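Local coordinates for protein magnesium transporter, putative (Shewanella oneidensis MR-1, PDB 3KXR) that probably helps carry magnesium or other cations across the membrane, this chain being the paired CBS-domain portion with part of the intracellular N domain, at residues I93-E96 against A97-L101; K70-V73 against A74-Q77; V152-D155 against A156-I160. All blocks are in the same frame, centred on the assembly; numbering follows the deposited sequence.

Contact 1 (I93-E96 against A97-L101); sequences IVDE and ADKYL
D95 folds its carboxylate back over the turn it begins, and OD1 meets backbone N-H groups on both faces of the carboxylate plane. From one face K99 N donates to D95 OD1 at 2.9 Å, arriving 48° above the plane; from the other, A97 N makes a weak bond to the same oxygen. The torsion of D95 sets this up: CG sits between the backbone N and the carbonyl carbon (chi1 70°), which swings the carboxylate across the bend. K99 runs alongside, its CB lying 3.4 Å from D95 OD1. A bend at chi2 then takes its ammonium elsewhere, to a salt bridge with E158.

Behind the turn, I93 and V94 are buried. D95 N bonds to K99 O at 3.1 Å, and L101 N reaches I93 O at 2.9 Å in the carbonyl plane. The CA of V94 approaches K99 O in a CA-H...O contact of 3.2 Å. L101 CD1 lies 4.1 Å from I93 CG2, while L101 CD2 rests against D95 CB. V94 and Y100 share the other face of the hairpin.

By contrast, E96 and A97 at the tip face solvent. D98 belongs to the subunit contact, its carboxylate bonding to S28 of the second subunit. D98 N to D95 O closes the type I turn, and the left-handed backbone angles of D98 complete a G1 bulge, joining strands 90-94 and 100-105 of the first CBS domain. With K99 N-H and, weakly, A97 N-H on D95 OD1, the negative charge of D95 is probably stabilised locally, and the bend is held by side chain as well as backbone.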
# COMPACT_ATOMS: atom_id res chain seq x y z
N ILE A 93 18.21 -22.42 -1.69
CA ILE A 93 19.37 -21.60 -2.03
C ILE A 93 19.28 -21.19 -3.46
O ILE A 93 19.04 -22.03 -4.34
CB ILE A 93 20.70 -22.37 -1.84
CG1 ILE A 93 20.78 -22.91 -0.42
CG2 ILE A 93 21.92 -21.49 -2.13
CD1 ILE A 93 20.68 -21.88 0.66
N VAL A 94 19.48 -19.89 -3.70
CA VAL A 94 19.46 -19.36 -5.05
C VAL A 94 20.76 -18.63 -5.36
O VAL A 94 21.46 -18.16 -4.45
CB VAL A 94 18.26 -18.37 -5.24
CG1 VAL A 94 16.91 -19.12 -5.11
CG2 VAL A 94 18.35 -17.20 -4.28
N ASP A 95 21.09 -18.53 -6.65
CA ASP A 95 22.22 -17.70 -7.05
C ASP A 95 21.77 -16.25 -7.20
O ASP A 95 20.63 -15.91 -6.88
CB ASP A 95 22.87 -18.22 -8.33
CG ASP A 95 22.02 -18.05 -9.57
OD1 ASP A 95 20.99 -17.33 -9.59
OD2 ASP A 95 22.46 -18.66 -10.57
N GLU A 96 22.67 -15.40 -7.67
CA GLU A 96 22.37 -13.97 -7.71
C GLU A 96 21.36 -13.59 -8.80
O GLU A 96 20.84 -12.50 -8.76
CB GLU A 96 23.65 -13.15 -7.83
CG GLU A 96 24.07 -12.89 -9.24
CD GLU A 96 25.30 -11.99 -9.32
OE1 GLU A 96 25.84 -11.63 -8.22
OE2 GLU A 96 25.71 -11.67 -10.48
N ALA A 97 21.08 -14.47 -9.75
CA ALA A 97 19.99 -14.25 -10.72
C ALA A 97 18.72 -14.96 -10.26
O ALA A 97 17.78 -15.11 -11.03
CB ALA A 97 20.41 -14.72 -12.11
N ASP A 98 18.68 -15.42 -9.01
CA ASP A 98 17.48 -16.05 -8.42
C ASP A 98 17.20 -17.45 -8.96
O ASP A 98 16.10 -17.96 -8.79
CB ASP A 98 16.21 -15.18 -8.64
CG ASP A 98 15.71 -14.51 -7.37
OD1 ASP A 98 15.30 -15.21 -6.39
OD2 ASP A 98 15.67 -13.25 -7.35
N LYS A 99 18.18 -18.07 -9.61
CA LYS A 99 18.03 -19.44 -10.07
C LYS A 99 18.10 -20.37 -8.89
O LYS A 99 19.02 -20.27 -8.10
CB LYS A 99 19.14 -19.83 -11.05
CG LYS A 99 19.26 -18.86 -12.23
CD LYS A 99 18.05 -18.93 -13.20
CE LYS A 99 18.04 -17.74 -14.21
NZ LYS A 99 16.90 -16.77 -13.94
N TYR A 100 17.13 -21.26 -8.78
CA TYR A 100 17.15 -22.26 -7.76
C TYR A 100 18.37 -23.13 -7.96
O TYR A 100 18.55 -23.66 -9.03
CB TYR A 100 15.91 -23.12 -7.85
CG TYR A 100 15.91 -24.36 -6.98
CD1 TYR A 100 15.69 -24.29 -5.62
CD2 TYR A 100 16.08 -25.61 -7.54
CE1 TYR A 100 15.66 -25.41 -4.83
CE2 TYR A 100 16.08 -26.75 -6.74
CZ TYR A 100 15.85 -26.63 -5.39
OH TYR A 100 15.84 -27.75 -4.60
N LEU A 101 19.20 -23.27 -6.92
CA LEU A 101 20.34 -24.20 -6.91
C LEU A 101 20.06 -25.52 -6.14
O LEU A 101 20.60 -26.54 -6.47
CB LEU A 101 21.52 -23.50 -6.24
CG LEU A 101 22.03 -22.18 -6.81
CD1 LEU A 101 23.23 -21.73 -6.04
CD2 LEU A 101 22.39 -22.34 -8.32

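Contact 2 (K70-V73 against A74-Q77); sequences KATV and AQAQ
Q75 OE1 is gripped twice by T72, once by its backbone and once by its hydroxyl. T72 N donates to Q75 OE1 at 2.8 Å, in the carbonyl plane of the amide and nearly straight (158°). T72 OG1 donates to the same oxygen at 2.6 Å from a different direction, 39° above that plane, so the two bonds together fix how the amide is rotated. The Q75 chain has to double back for this: a bend at chi2 (70°) turns the amide from the first turn of the helix towards the residue that precedes it.

The T72 hydroxyl has further work. It caps A74 N only weakly, at 3.2 Å, and P114 O, in the loop after helix 106-109, is also within hydrogen-bonding range but would have to share the hydroxyl proton with Q75 OE1. T72 O receives A76 N at 3.2 Å, which starts the regular helical bonding, and Q77 N continues it to V73 O at 2.8 Å.

Further along, V73 CG1 lies against the amide of Q77, 3.3 Å from NE2, whose hydrogen-bond partner is I109 O. A71 and Q75 pack on Y24 of the second subunit, placing this helix start at the subunit contact.

T72 as N-cap and Q75 three residues on, its OE1 taking the T72 N-H, form a capping box, here opening helix 73-82 of the first CBS domain.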
# COMPACT_ATOMS: atom_id res chain seq x y z
N LYS A 70 25.64 -16.95 -1.08
CA LYS A 70 26.67 -16.39 -0.20
C LYS A 70 26.39 -16.73 1.28
O LYS A 70 27.20 -16.45 2.13
CB LYS A 70 26.81 -14.87 -0.38
CG LYS A 70 27.12 -14.37 -1.83
CD LYS A 70 28.24 -15.17 -2.57
CE LYS A 70 28.57 -14.66 -4.03
NZ LYS A 70 28.07 -15.58 -5.13
N ALA A 71 25.24 -17.32 1.61
CA ALA A 71 24.90 -17.58 3.01
C ALA A 71 25.67 -18.79 3.62
O ALA A 71 26.05 -19.73 2.89
CB ALA A 71 23.41 -17.82 3.15
N THR A 72 25.84 -18.76 4.94
CA THR A 72 26.45 -19.86 5.67
C THR A 72 25.43 -20.58 6.55
O THR A 72 24.33 -20.10 6.75
CB THR A 72 27.57 -19.36 6.62
OG1 THR A 72 26.99 -18.59 7.71
CG2 THR A 72 28.60 -18.53 5.86
N VAL A 73 25.86 -21.71 7.11
CA VAL A 73 25.08 -22.46 8.09
C VAL A 73 24.56 -21.54 9.16
O VAL A 73 23.43 -21.72 9.59
CB VAL A 73 25.91 -23.62 8.70
CG1 VAL A 73 25.28 -24.18 9.98
CG2 VAL A 73 26.09 -24.75 7.65
N ALA A 74 25.35 -20.55 9.58
CA ALA A 74 24.96 -19.63 10.65
C ALA A 74 23.69 -18.91 10.29
O ALA A 74 22.77 -18.82 11.11
CB ALA A 74 26.06 -18.63 10.97
N GLN A 75 23.59 -18.42 9.06
CA GLN A 75 22.35 -17.75 8.63
C GLN A 75 21.18 -18.71 8.57
O GLN A 75 20.08 -18.35 8.95
CB GLN A 75 22.51 -17.12 7.25
CG GLN A 75 23.30 -15.81 7.25
CD GLN A 75 24.76 -16.04 7.54
OE1 GLN A 75 25.45 -16.75 6.80
NE2 GLN A 75 25.24 -15.48 8.66
N ALA A 76 21.40 -19.92 8.09
CA ALA A 76 20.33 -20.87 7.94
C ALA A 76 19.81 -21.23 9.32
O ALA A 76 18.61 -21.25 9.55
CB ALA A 76 20.77 -22.10 7.19
N GLN A 77 20.70 -21.50 10.26
CA GLN A 77 20.26 -21.85 11.63
C GLN A 77 19.41 -20.75 12.23
O GLN A 77 18.38 -21.01 12.86
CB GLN A 77 21.46 -22.15 12.57
CG GLN A 77 22.04 -23.53 12.29
CD GLN A 77 23.23 -23.88 13.14
OE1 GLN A 77 23.59 -23.15 14.05
NE2 GLN A 77 23.85 -25.01 12.85

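Contact 3 (V152-D155 against A156-I160); sequences VIDD and AGELI
The carboxylate planes of D154 and E158 are turned 35° from each other, with D154 OD2 and E158 OE1 4.1 Å apart. E158 and I160 share one face of the D154 carboxylate: E158 N donates to D154 OD1 at 3.0 Å from 53° above the plane, E158 CB lies on that same side, 3.6 Å from D154 OD2, and so does I160 CG2, 4.0 Å from D154 OD2. A156 takes the opposite face, where its N makes a short but strongly bent, weak bond to D154 OD1 and its CB lies near that oxygen.

Such closeness of two acidic groups would be expected to cost some energy. It is probably eased by the N-H groups turned towards D154 OD1 and by K99, which forms a salt bridge with E158 OE2. The E158 chain is extended beyond CG and crosses D154 obliquely.

D154 N to E158 O, at 2.9 Å, closes the base of the turn, and I160 N to V152 O, also 2.9 Å, ties the strands. I160 sends its branches to separate neighbours: CG2 also packs on D154 CB at 3.8 Å and CD1 meets V152 CG1 at 4.1 Å. I153 and L159 share the other face as a non-hydrogen-bonded pair. L159 brings CD1 over V152 O and packs on F92 and V94 of strand 90-94.

The turn from D154 to G157 is type I, closed by G157 N to D154 O. G157, the last residue of the turn, has a positive phi of 91°, where the lack of a side chain avoids a clash with the preceding carbonyl. With an aspartate at the first turn position, this is the type I turn plus G1 bulge connection, closing the hairpin of strands 149-153 and 159-164 in the second CBS domain.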
# COMPACT_ATOMS: atom_id res chain seq x y z
N VAL A 152 8.99 -24.40 -6.04
CA VAL A 152 8.48 -24.27 -7.37
C VAL A 152 9.36 -23.30 -8.18
O VAL A 152 9.69 -22.21 -7.72
CB VAL A 152 7.03 -23.79 -7.34
CG1 VAL A 152 6.51 -23.63 -8.75
CG2 VAL A 152 6.17 -24.78 -6.55
N ILE A 153 9.74 -23.72 -9.37
CA ILE A 153 10.52 -22.86 -10.26
C ILE A 153 9.73 -22.55 -11.53
O ILE A 153 8.85 -23.31 -11.95
CB ILE A 153 11.88 -23.50 -10.63
CG1 ILE A 153 11.69 -24.85 -11.32
CG2 ILE A 153 12.78 -23.63 -9.39
CD1 ILE A 153 12.94 -25.35 -11.98
N ASP A 154 10.04 -21.41 -12.13
CA ASP A 154 9.39 -20.99 -13.36
C ASP A 154 10.16 -21.61 -14.51
O ASP A 154 11.07 -22.37 -14.28
CB ASP A 154 9.28 -19.46 -13.43
CG ASP A 154 10.60 -18.77 -13.70
OD1 ASP A 154 11.59 -19.47 -14.02
OD2 ASP A 154 10.63 -17.51 -13.61
N ASP A 155 9.79 -21.32 -15.75
CA ASP A 155 10.49 -21.95 -16.89
C ASP A 155 11.88 -21.36 -17.14
O ASP A 155 12.65 -21.94 -17.88
CB ASP A 155 9.66 -21.90 -18.19
CG ASP A 155 9.16 -20.49 -18.51
OD1 ASP A 155 9.46 -19.55 -17.73
OD2 ASP A 155 8.45 -20.32 -19.54
N ALA A 156 12.19 -20.20 -16.54
CA ALA A 156 13.55 -19.62 -16.56
C ALA A 156 14.50 -20.21 -15.49
O ALA A 156 15.67 -19.84 -15.44
CB ALA A 156 13.48 -18.10 -16.39
N GLY A 157 13.99 -21.10 -14.63
CA GLY A 157 14.78 -21.69 -13.54
C GLY A 157 14.72 -20.94 -12.22
O GLY A 157 15.37 -21.33 -11.26
N GLU A 158 13.96 -19.85 -12.17
CA GLU A 158 13.89 -19.00 -11.00
C GLU A 158 12.94 -19.56 -9.97
O GLU A 158 11.82 -19.97 -10.28
CB GLU A 158 13.42 -17.58 -11.33
CG GLU A 158 14.34 -16.84 -12.28
CD GLU A 158 13.97 -15.35 -12.46
OE1 GLU A 158 13.05 -14.84 -11.74
OE2 GLU A 158 14.62 -14.71 -13.30
N LEU A 159 13.39 -19.55 -8.74
CA LEU A 159 12.59 -19.98 -7.62
C LEU A 159 11.49 -18.97 -7.42
O LEU A 159 11.77 -17.86 -7.04
CB LEU A 159 13.46 -20.04 -6.35
CG LEU A 159 12.76 -20.46 -5.08
CD1 LEU A 159 12.11 -21.82 -5.34
CD2 LEU A 159 13.78 -20.48 -3.94
N ILE A 160 10.24 -19.33 -7.68
CA ILE A 160 9.16 -18.37 -7.47
C ILE A 160 8.38 -18.57 -6.17
O ILE A 160 7.62 -17.68 -5.77
CB ILE A 160 8.21 -18.33 -8.65
CG1 ILE A 160 7.43 -19.64 -8.73
CG2 ILE A 160 8.99 -18.03 -9.95
CD1 ILE A 160 6.58 -19.73 -10.01

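Overall arrangement
Contacts 1 and 3 are equivalent hairpin turns in the two CBS domains, and they meet directly: their centres are 9 Å apart, Y100 N lies 3.0 Å from G157 O as a probable hydrogen bond, and K99 NZ bridges to E158 OE2 at 3.1 Å. Y100 also packs on I153, so the paired domains join hairpin to hairpin. Contact 2 opens the helix that leads into strand 90-94 of contact 1, with centres 15 Å apart and nearest atoms about 5 Å apart. It lies about 22 Å, centre to centre, from contact 3. Contacts 1 and 2 both touch the second subunit, whereas no other chain touches contact 3.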